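Local structure of probable exosome complex exonuclease 2 (Pyrococcus abyssi, 2PO1) at residues V169-Y174 with E186-P191; P198-K203 with D221-I226; M83-E88 with V112-I117. The protein probably serves as a non-catalytic subunit of the archaeal exosome, an RNA-degrading complex, and probably contributes to the structuring of the Rrp41 active site. All blocks are in the same frame, centred on the assembly; numbering follows the deposited sequence.

Contact 1: V169-Y174 with E186-P191; sequences VPKVRY and ETEPLP
In the antiparallel pairing of strands 168-174 and 186-189, Val169 and Glu188 form a hydrogen-bonded pair. Val169 N lies 2.9 Å from Glu188 O, and Glu188 N lies 2.8 Å from Val169 O. The next backbone bond joins Lys171 N to Glu186 O at 2.7 Å. Between these bonds Pro170 faces Thr187 as a non-hydrogen-bonded pair, CA to CA 4.2 Å. The strands make 105° over these short segments, and the bridges are limited to two pairs. Strand 168-174 is the middle strand of a small three-stranded antiparallel sheet, and Lys171 also bonds through its backbone to Leu184 of the strand on its other flank. The side chain of Lys171 bends at chi2 and again near its end, carrying NZ over to Glu188, where it makes a salt bridge of 2.8 Å with the anti lone pair of OE2. Glu188 turns its CG between its own backbone N and carbonyl carbon (chi1 44°), which brings the carboxylate toward Lys171. Toward the interior, Val169 CG1 meets Leu190 CD1 at 3.7 Å, the two side chains crossing at about a right angle, and Leu190 goes on to touch Ile66 and Val139. Thr187 OG1 accepts a hydrogen bond from Arg168 NE.

Contact 2: P198-K203 with D221-I226; sequences PVTFAK and DGKITI
The Phe201 ring receives the carbonyl oxygen of Ile224 at its edge, in the ring plane, with CD1 3.8 Å from that oxygen. Ile226 CG1 approaches the ring obliquely, and Thr256 of helix 247-275 and Leu208 and Val210 of strand 207-210 also touch this side chain. The same Ile224 O accepts a hydrogen bond from Phe201 N at 2.8 Å, and Ile224 N returns one to Phe201 O. These are inner rungs of the antiparallel ladder between strands 197-204 and 222-228, central in the four-stranded sheet of the second exoribonuclease domain. At its far end the ladder breaks into a classic beta bulge: Lys203 O takes Asp221 N at 2.6 Å and, weakly, Gly222 N at 3.3 Å. On the face opposite Phe201, Lys223 bends at chi3 (-97°), laying CE 3.6 Å from Thr200 CG2 on its way to Glu217. Beside it Thr225 CG2 meets Pro198 CB at 3.6 Å, while Thr200 OG1 bonds to Asp154. Val199, Phe201, Ile224 and Ile226 pack on helix 247-275, and at the end of that same face Lys203 extends to Glu249 of the helix. Both buried lysines thus form salt bridges, whose carboxylates probably balance their charge.

Contact 3: M83-E88 with V112-I117; sequences MTTNVE and VIDRGI. With nucleotides of chain A.
Strand 82-89 and helix 104-118 run in nearly opposite directions, at 151° over these segments, and their backbones come nearest where the CA atoms of Thr85 and Asp114 are 5.8 Å apart. Thr85 OG1 donates to Asp114 OD1 over 2.8 Å, meeting the oxygen on its anti side and 16° out of the carboxylate plane. Asp114 projects its carboxylate off the helix toward the strand, CG being trans to the backbone N (chi1 -179°). OD1 also accepts a hydrogen bond from a water 2.7 Å away, which accepts one from Thr85 N. The third partner of this water is the O2' of A7 of chain A, 2.7 Å off, so one solvent molecule links the carboxylate to a ribose of the bound RNA. Asp114 OD2 pairs with Arg118 NE, and Arg118 also bonds to Met83 O. Replacing Asp114 by an alanine is likely to cost the Thr85 hydroxyl its acceptor and Arg118 its carboxylate partner, though Met83 O would remain to Arg118, and to leave the bridging water less firmly placed. In this S5-type first domain of the RNase PH family, 82-89 is an outermost strand of the mixed sheet within the chain, beside 135-147, and the helix covers one face of it. The side chains of Met83 and Ile117 cross at about a right angle, Met83 SD 3.7 Å from Ile117 CG2, while methyl CE rests against the Asp114 carboxylate. Farther along the strand, Glu88 OE2 accepts a bent hydrogen bond from N6 of A4 of chain A at 3.2 Å, with N1 of that base 2.9 Å from OE2.

Contacts 2 and 3 are buried, whereas contact 1 is only partly so, its centre about 23 Å from that of the chain; its salt bridge lies on the more exposed side and its apolar pair inward. Contacts 1 and 2 are both antiparallel strand pairings, but in separate sheets; the first is short, its strands crossing at a steep angle, the second a long ladder backed by a helix. Contact 3 instead joins a helix to a strand, chiefly through one carboxylate with a Met83-Ile117 apolar contact beside it, and it alone meets the RNA. Contacts 2 and 3 touch, Pro198 CG lying 3.3 Å from Ile113 CD1, across the two family domains. Contact 1 touches neither.

Contact 1: V169-Y174 with E186-P191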
loop_
_atom_site.group_PDB
_atom_site.type_symbol
_atom_site.label_atom_id
_atom_site.label_comp_id
_atom_site.label_asym_id
_atom_site.label_seq_id
_atom_site.Cartn_x
_atom_site.Cartn_y
_atom_site.Cartn_z
ATOM N N VAL C 169 -33.827 0.683 -3.341
ATOM C CA VAL C 169 -33.066 -0.456 -2.896
ATOM C C VAL C 169 -34.047 -1.626 -2.809
ATOM O O VAL C 169 -35.248 -1.402 -2.616
ATOM C CB VAL C 169 -32.381 -0.138 -1.529
ATOM C CG1 VAL C 169 -31.355 1.021 -1.708
ATOM C CG2 VAL C 169 -33.419 0.232 -0.478
ATOM N N PRO C 170 -33.549 -2.867 -3.001
ATOM C CA PRO C 170 -34.396 -4.066 -2.934
ATOM C C PRO C 170 -35.090 -4.130 -1.584
ATOM O O PRO C 170 -34.430 -3.940 -0.551
ATOM C CB PRO C 170 -33.404 -5.226 -3.043
ATOM C CG PRO C 170 -32.159 -4.627 -3.655
ATOM C CD PRO C 170 -32.131 -3.185 -3.278
ATOM N N LYS C 171 -36.414 -4.334 -1.600
ATOM C CA LYS C 171 -37.139 -4.683 -0.388
ATOM C C LYS C 171 -36.531 -5.980 0.136
ATOM O O LYS C 171 -36.251 -6.917 -0.616
ATOM C CB LYS C 171 -38.622 -4.924 -0.656
ATOM C CG LYS C 171 -39.444 -3.674 -0.826
ATOM C CD LYS C 171 -40.810 -3.842 -0.233
ATOM C CE LYS C 171 -41.611 -2.536 -0.151
ATOM N NZ LYS C 171 -41.038 -1.498 0.766
ATOM N N VAL C 172 -36.337 -6.028 1.437
ATOM C CA VAL C 172 -35.667 -7.168 2.025
ATOM C C VAL C 172 -36.590 -7.676 3.120
ATOM O O VAL C 172 -37.138 -6.900 3.890
ATOM C CB VAL C 172 -34.247 -6.768 2.525
ATOM C CG1 VAL C 172 -33.727 -7.722 3.552
ATOM C CG2 VAL C 172 -33.296 -6.735 1.359
ATOM N N ARG C 173 -36.806 -8.976 3.164
ATOM C CA ARG C 173 -37.557 -9.512 4.285
ATOM C C ARG C 173 -36.870 -10.657 4.965
ATOM O O ARG C 173 -36.373 -11.588 4.318
ATOM C CB ARG C 173 -39.000 -9.863 3.915
ATOM C CG ARG C 173 -39.216 -10.304 2.482
ATOM C CD ARG C 173 -40.695 -10.655 2.257
ATOM N NE ARG C 173 -40.979 -12.007 2.699
ATOM C CZ ARG C 173 -40.916 -13.079 1.911
ATOM N NH1 ARG C 173 -40.574 -12.928 0.625
ATOM N NH2 ARG C 173 -41.208 -14.302 2.406
ATOM N N TYR C 174 -36.816 -10.534 6.303
ATOM C CA TYR C 174 -36.404 -11.629 7.133
ATOM C C TYR C 174 -37.605 -12.528 7.220
ATOM O O TYR C 174 -38.615 -12.180 7.828
ATOM C CB TYR C 174 -36.003 -11.175 8.549
ATOM C CG TYR C 174 -35.616 -12.342 9.454
ATOM C CD1 TYR C 174 -36.339 -12.625 10.608
ATOM C CD2 TYR C 174 -34.534 -13.169 9.131
ATOM C CE1 TYR C 174 -35.988 -13.700 11.434
ATOM C CE2 TYR C 174 -34.170 -14.224 9.939
ATOM C CZ TYR C 174 -34.892 -14.481 11.088
ATOM O OH TYR C 174 -34.531 -15.540 11.881
ATOM N N GLU C 186 -39.152 -5.917 -5.811
ATOM C CA GLU C 186 -39.721 -4.648 -5.361
ATOM C C GLU C 186 -38.665 -3.858 -4.622
ATOM O O GLU C 186 -37.891 -4.399 -3.822
ATOM C CB GLU C 186 -40.934 -4.868 -4.441
ATOM C CG GLU C 186 -41.811 -3.631 -4.205
ATOM C CD GLU C 186 -42.863 -3.822 -3.103
ATOM O OE1 GLU C 186 -43.298 -4.974 -2.857
ATOM O OE2 GLU C 186 -43.271 -2.813 -2.491
ATOM N N THR C 187 -38.637 -2.566 -4.900
ATOM C CA THR C 187 -37.657 -1.712 -4.302
ATOM C C THR C 187 -38.403 -0.727 -3.430
ATOM O O THR C 187 -39.614 -0.666 -3.443
ATOM C CB THR C 187 -36.780 -1.010 -5.363
ATOM O OG1 THR C 187 -37.629 -0.348 -6.307
ATOM C CG2 THR C 187 -35.921 -2.022 -6.092
ATOM N N GLU C 188 -37.665 0.011 -2.626
ATOM C CA GLU C 188 -38.276 1.004 -1.770
ATOM C C GLU C 188 -37.253 2.058 -1.632
ATOM O O GLU C 188 -36.074 1.799 -1.872
ATOM C CB GLU C 188 -38.557 0.385 -0.402
ATOM C CG GLU C 188 -37.378 -0.427 0.064
ATOM C CD GLU C 188 -37.466 -0.880 1.479
ATOM O OE1 GLU C 188 -36.407 -0.925 2.091
ATOM O OE2 GLU C 188 -38.556 -1.221 1.974
ATOM N N PRO C 189 -37.657 3.256 -1.203
ATOM C CA PRO C 189 -36.597 4.235 -0.977
ATOM C C PRO C 189 -35.774 3.883 0.243
ATOM O O PRO C 189 -36.144 2.988 1.014
ATOM C CB PRO C 189 -37.353 5.516 -0.656
ATOM C CG PRO C 189 -38.798 5.237 -1.102
ATOM C CD PRO C 189 -38.999 3.796 -0.933
ATOM N N LEU C 190 -34.707 4.626 0.442
ATOM C CA LEU C 190 -33.849 4.444 1.613
ATOM C C LEU C 190 -34.527 5.313 2.675
ATOM O O LEU C 190 -35.377 6.130 2.323
ATOM C CB LEU C 190 -32.456 4.945 1.256
ATOM C CG LEU C 190 -31.146 4.145 1.369
ATOM C CD1 LEU C 190 -31.243 2.681 1.574
ATOM C CD2 LEU C 190 -30.122 4.591 0.248
ATOM N N PRO C 191 -34.260 5.074 3.974
ATOM C CA PRO C 191 -35.017 5.968 4.857
ATOM C C PRO C 191 -34.347 7.333 4.935
ATOM O O PRO C 191 -33.596 7.595 5.875
ATOM C CB PRO C 191 -35.007 5.221 6.195
ATOM C CG PRO C 191 -33.745 4.381 6.150
ATOM C CD PRO C 191 -33.477 4.059 4.716
#

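Contact 2: P198-K203 with D221-I226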
loop_
_atom_site.group_PDB
_atom_site.type_symbol
_atom_site.label_atom_id
_atom_site.label_comp_id
_atom_site.label_asym_id
_atom_site.label_seq_id
_atom_site.Cartn_x
_atom_site.Cartn_y
_atom_site.Cartn_z
ATOM N N PRO C 198 -24.640 21.215 1.991
ATOM C CA PRO C 198 -23.573 22.097 2.482
ATOM C C PRO C 198 -23.625 23.368 1.691
ATOM O O PRO C 198 -23.879 23.344 0.462
ATOM C CB PRO C 198 -22.269 21.353 2.166
ATOM C CG PRO C 198 -22.653 20.081 1.508
ATOM C CD PRO C 198 -24.115 20.201 1.053
ATOM N N VAL C 199 -23.446 24.484 2.388
ATOM C CA VAL C 199 -23.203 25.699 1.664
ATOM C C VAL C 199 -21.827 26.202 2.037
ATOM O O VAL C 199 -21.505 26.246 3.201
ATOM C CB VAL C 199 -24.306 26.701 1.978
ATOM C CG1 VAL C 199 -23.952 28.018 1.412
ATOM C CG2 VAL C 199 -25.669 26.161 1.412
ATOM N N THR C 200 -21.023 26.590 1.058
ATOM C CA THR C 200 -19.616 26.858 1.289
ATOM C C THR C 200 -19.265 28.253 0.842
ATOM O O THR C 200 -19.726 28.698 -0.170
ATOM C CB THR C 200 -18.765 25.817 0.561
ATOM O OG1 THR C 200 -18.877 24.572 1.257
ATOM C CG2 THR C 200 -17.371 26.237 0.516
ATOM N N PHE C 201 -18.521 28.969 1.676
ATOM C CA PHE C 201 -18.085 30.342 1.389
ATOM C C PHE C 201 -16.575 30.381 1.292
ATOM O O PHE C 201 -15.894 29.707 2.068
ATOM C CB PHE C 201 -18.527 31.309 2.514
ATOM C CG PHE C 201 -20.007 31.273 2.780
ATOM C CD1 PHE C 201 -20.586 30.191 3.463
ATOM C CD2 PHE C 201 -20.825 32.293 2.318
ATOM C CE1 PHE C 201 -21.970 30.135 3.663
ATOM C CE2 PHE C 201 -22.213 32.238 2.529
ATOM C CZ PHE C 201 -22.777 31.157 3.187
ATOM N N ALA C 202 -16.052 31.189 0.369
ATOM C CA ALA C 202 -14.623 31.516 0.331
ATOM C C ALA C 202 -14.484 32.862 0.993
ATOM O O ALA C 202 -15.247 33.755 0.714
ATOM C CB ALA C 202 -14.151 31.593 -1.093
ATOM N N LYS C 203 -13.544 32.994 1.916
ATOM C CA LYS C 203 -13.192 34.305 2.384
ATOM C C LYS C 203 -12.048 34.791 1.509
ATOM O O LYS C 203 -10.983 34.139 1.418
ATOM C CB LYS C 203 -12.781 34.261 3.842
ATOM C CG LYS C 203 -12.223 35.556 4.372
ATOM C CD LYS C 203 -12.318 35.574 5.884
ATOM C CE LYS C 203 -11.783 36.892 6.422
ATOM N NZ LYS C 203 -11.960 36.885 7.901
ATOM N N ASP C 221 -8.570 33.244 0.970
ATOM C CA ASP C 221 -7.800 33.157 2.171
ATOM C C ASP C 221 -8.156 31.892 2.876
ATOM O O ASP C 221 -7.294 31.188 3.369
ATOM C CB ASP C 221 -8.112 34.359 3.051
ATOM C CG ASP C 221 -7.429 35.578 2.555
ATOM O OD1 ASP C 221 -6.189 35.541 2.454
ATOM O OD2 ASP C 221 -8.112 36.532 2.194
ATOM N N GLY C 222 -9.438 31.575 2.888
ATOM C CA GLY C 222 -9.923 30.437 3.660
ATOM C C GLY C 222 -11.338 30.152 3.230
ATOM O O GLY C 222 -11.867 30.812 2.341
ATOM N N LYS C 223 -11.959 29.157 3.861
ATOM C CA LYS C 223 -13.225 28.689 3.349
ATOM C C LYS C 223 -13.955 28.116 4.511
ATOM O O LYS C 223 -13.331 27.710 5.472
ATOM C CB LYS C 223 -12.930 27.617 2.321
ATOM C CG LYS C 223 -14.053 26.730 1.948
ATOM C CD LYS C 223 -13.551 25.781 0.880
ATOM C CE LYS C 223 -13.934 26.327 -0.455
ATOM N NZ LYS C 223 -13.701 25.429 -1.597
ATOM N N ILE C 224 -15.276 28.161 4.467
ATOM C CA ILE C 224 -16.051 27.602 5.551
ATOM C C ILE C 224 -17.273 27.004 4.942
ATOM O O ILE C 224 -17.866 27.575 4.025
ATOM C CB ILE C 224 -16.440 28.684 6.690
ATOM C CG1 ILE C 224 -17.076 27.964 7.893
ATOM C CG2 ILE C 224 -17.346 29.751 6.138
ATOM C CD1 ILE C 224 -17.148 28.783 9.163
ATOM N N THR C 225 -17.600 25.802 5.409
ATOM C CA THR C 225 -18.767 25.099 4.914
ATOM C C THR C 225 -19.689 24.922 6.083
ATOM O O THR C 225 -19.239 24.535 7.163
ATOM C CB THR C 225 -18.391 23.719 4.382
ATOM O OG1 THR C 225 -17.663 23.858 3.155
ATOM C CG2 THR C 225 -19.634 22.902 4.159
ATOM N N ILE C 226 -20.945 25.326 5.878
ATOM C CA ILE C 226 -22.047 25.120 6.814
ATOM C C ILE C 226 -23.075 24.211 6.168
ATOM O O ILE C 226 -23.639 24.555 5.135
ATOM C CB ILE C 226 -22.828 26.467 7.117
ATOM C CG1 ILE C 226 -21.864 27.651 7.325
ATOM C CG2 ILE C 226 -23.767 26.271 8.262
ATOM C CD1 ILE C 226 -20.913 27.433 8.525
#

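Contact 3: M83-E88 with V112-I117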
loop_
_atom_site.group_PDB
_atom_site.type_symbol
_atom_site.label_atom_id
_atom_site.label_comp_id
_atom_site.label_asym_id
_atom_site.label_seq_id
_atom_site.Cartn_x
_atom_site.Cartn_y
_atom_site.Cartn_z
ATOM N N MET C 83 -23.379 3.231 6.673
ATOM C CA MET C 83 -23.189 4.160 5.597
ATOM C C MET C 83 -21.729 4.536 5.520
ATOM O O MET C 83 -21.044 4.858 6.538
ATOM C CB MET C 83 -24.068 5.401 5.830
ATOM C CG MET C 83 -24.008 6.423 4.702
ATOM S SD MET C 83 -24.813 7.940 5.309
ATOM C CE MET C 83 -23.404 8.940 5.778
ATOM N N THR C 84 -21.243 4.586 4.298
ATOM C CA THR C 84 -19.882 4.938 4.083
ATOM C C THR C 84 -19.742 5.823 2.853
ATOM O O THR C 84 -20.419 5.618 1.841
ATOM C CB THR C 84 -19.004 3.624 4.020
ATOM O OG1 THR C 84 -17.651 4.000 3.900
ATOM C CG2 THR C 84 -19.373 2.794 2.843
ATOM N N THR C 85 -18.902 6.855 2.978
ATOM C CA THR C 85 -18.761 7.884 1.978
ATOM C C THR C 85 -17.362 7.920 1.506
ATOM O O THR C 85 -16.407 7.921 2.321
ATOM C CB THR C 85 -19.160 9.231 2.625
ATOM O OG1 THR C 85 -20.431 9.047 3.237
ATOM C CG2 THR C 85 -19.258 10.341 1.608
ATOM N N ASN C 86 -17.213 7.812 0.188
ATOM C CA ASN C 86 -15.914 7.897 -0.437
ATOM C C ASN C 86 -15.972 8.879 -1.534
ATOM O O ASN C 86 -16.934 8.898 -2.319
ATOM C CB ASN C 86 -15.414 6.547 -0.995
ATOM C CG ASN C 86 -13.987 6.620 -1.457
ATOM O OD1 ASN C 86 -13.684 6.478 -2.667
ATOM N ND2 ASN C 86 -13.072 6.773 -0.510
ATOM N N VAL C 87 -14.927 9.723 -1.617
ATOM C CA VAL C 87 -14.824 10.696 -2.721
ATOM C C VAL C 87 -13.571 10.312 -3.491
ATOM O O VAL C 87 -12.489 10.212 -2.912
ATOM C CB VAL C 87 -14.632 12.060 -2.143
ATOM C CG1 VAL C 87 -14.189 13.042 -3.229
ATOM C CG2 VAL C 87 -15.953 12.526 -1.474
ATOM N N GLU C 88 -13.753 10.062 -4.774
ATOM C CA GLU C 88 -12.710 9.929 -5.729
ATOM C C GLU C 88 -12.555 11.231 -6.509
ATOM O O GLU C 88 -13.473 11.728 -7.209
ATOM C CB GLU C 88 -13.027 8.792 -6.669
ATOM C CG GLU C 88 -13.134 7.431 -5.966
ATOM C CD GLU C 88 -11.791 6.973 -5.418
ATOM O OE1 GLU C 88 -11.659 6.727 -4.204
ATOM O OE2 GLU C 88 -10.849 6.932 -6.198
ATOM N N VAL C 112 -16.677 15.384 5.665
ATOM C CA VAL C 112 -17.539 16.497 6.006
ATOM C C VAL C 112 -18.925 16.219 5.441
ATOM O O VAL C 112 -19.903 16.561 6.049
ATOM C CB VAL C 112 -17.026 17.770 5.376
ATOM C CG1 VAL C 112 -18.056 18.867 5.435
ATOM C CG2 VAL C 112 -15.709 18.164 5.982
ATOM N N ILE C 113 -18.993 15.597 4.262
ATOM C CA ILE C 113 -20.263 15.367 3.633
ATOM C C ILE C 113 -20.916 14.202 4.385
ATOM O O ILE C 113 -22.110 14.168 4.599
ATOM C CB ILE C 113 -20.088 14.997 2.087
ATOM C CG1 ILE C 113 -19.717 16.221 1.257
ATOM C CG2 ILE C 113 -21.381 14.455 1.485
ATOM C CD1 ILE C 113 -20.492 17.538 1.670
ATOM N N ASP C 114 -20.119 13.219 4.775
ATOM C CA ASP C 114 -20.658 12.116 5.514
ATOM C C ASP C 114 -21.256 12.658 6.795
ATOM O O ASP C 114 -22.342 12.246 7.200
ATOM C CB ASP C 114 -19.519 11.184 5.868
ATOM C CG ASP C 114 -19.981 9.974 6.617
ATOM O OD1 ASP C 114 -20.106 8.899 5.989
ATOM O OD2 ASP C 114 -20.151 10.112 7.845
ATOM N N ARG C 115 -20.523 13.555 7.441
ATOM C CA ARG C 115 -20.951 14.058 8.726
ATOM C C ARG C 115 -22.254 14.752 8.573
ATOM O O ARG C 115 -23.140 14.557 9.405
ATOM C CB ARG C 115 -19.929 14.982 9.345
ATOM C CG ARG C 115 -18.797 14.145 9.841
ATOM C CD ARG C 115 -18.050 14.898 10.890
ATOM N NE ARG C 115 -17.461 16.112 10.375
ATOM C CZ ARG C 115 -16.216 16.194 9.908
ATOM N NH1 ARG C 115 -15.774 17.356 9.497
ATOM N NH2 ARG C 115 -15.419 15.124 9.854
ATOM N N GLY C 116 -22.388 15.510 7.487
ATOM C CA GLY C 116 -23.627 16.302 7.246
ATOM C C GLY C 116 -24.829 15.386 7.213
ATOM O O GLY C 116 -25.900 15.735 7.679
ATOM N N ILE C 117 -24.647 14.202 6.644
ATOM C CA ILE C 117 -25.731 13.243 6.471
ATOM C C ILE C 117 -25.829 12.455 7.741
ATOM O O ILE C 117 -26.871 12.379 8.328
ATOM C CB ILE C 117 -25.512 12.356 5.200
ATOM C CG1 ILE C 117 -25.551 13.270 3.972
ATOM C CG2 ILE C 117 -26.551 11.229 5.128
ATOM C CD1 ILE C 117 -24.852 12.718 2.706
ATOM P P A A 4 -1.332 2.285 -6.300
ATOM O OP1 A A 4 -0.225 2.057 -7.261
ATOM O OP2 A A 4 -1.102 3.142 -5.100
ATOM O "O5'" A A 4 -1.772 0.823 -5.769
ATOM C "C5'" A A 4 -3.102 0.492 -5.315
ATOM C "C4'" A A 4 -3.322 0.774 -3.830
ATOM O "O4'" A A 4 -3.365 2.212 -3.549
ATOM C "C3'" A A 4 -4.605 0.163 -3.262
ATOM O "O3'" A A 4 -4.287 -0.859 -2.304
ATOM C "C2'" A A 4 -5.351 1.343 -2.613
ATOM O "O2'" A A 4 -5.273 1.289 -1.195
ATOM C "C1'" A A 4 -4.684 2.612 -3.188
ATOM N N9 A A 4 -5.370 3.236 -4.362
ATOM C C8 A A 4 -4.904 3.290 -5.727
ATOM N N7 A A 4 -5.696 3.883 -6.597
ATOM C C5 A A 4 -6.781 4.264 -5.739
ATOM C C6 A A 4 -7.980 4.956 -6.025
ATOM N N6 A A 4 -8.235 5.372 -7.304
ATOM N N1 A A 4 -8.860 5.200 -4.933
ATOM C C2 A A 4 -8.578 4.767 -3.664
ATOM N N3 A A 4 -7.491 4.099 -3.272
ATOM C C4 A A 4 -6.615 3.880 -4.364
ATOM P P A A 7 -12.988 1.572 6.310
ATOM O OP1 A A 7 -12.026 1.898 5.217
ATOM O OP2 A A 7 -12.619 0.593 7.372
ATOM O "O5'" A A 7 -13.395 3.024 6.904
ATOM C "C5'" A A 7 -14.256 3.894 6.099
ATOM C "C4'" A A 7 -15.608 4.276 6.717
ATOM O "O4'" A A 7 -16.439 3.145 7.131
ATOM C "C3'" A A 7 -15.521 5.136 7.984
ATOM O "O3'" A A 7 -15.205 6.463 7.644
ATOM C "C2'" A A 7 -16.959 5.012 8.492
ATOM O "O2'" A A 7 -17.900 5.747 7.735
ATOM C "C1'" A A 7 -17.171 3.509 8.305
ATOM N N9 A A 7 -16.773 2.732 9.502
ATOM C C8 A A 7 -15.695 1.890 9.637
ATOM N N7 A A 7 -15.589 1.330 10.817
ATOM C C5 A A 7 -16.669 1.838 11.528
ATOM C C6 A A 7 -17.136 1.619 12.847
ATOM N N6 A A 7 -16.528 0.804 13.709
ATOM N N1 A A 7 -18.248 2.276 13.255
ATOM C C2 A A 7 -18.870 3.093 12.382
ATOM N N3 A A 7 -18.539 3.373 11.111
ATOM C C4 A A 7 -17.412 2.710 10.737
HETATM O O HOH W 1 -17.930 7.399 5.646
#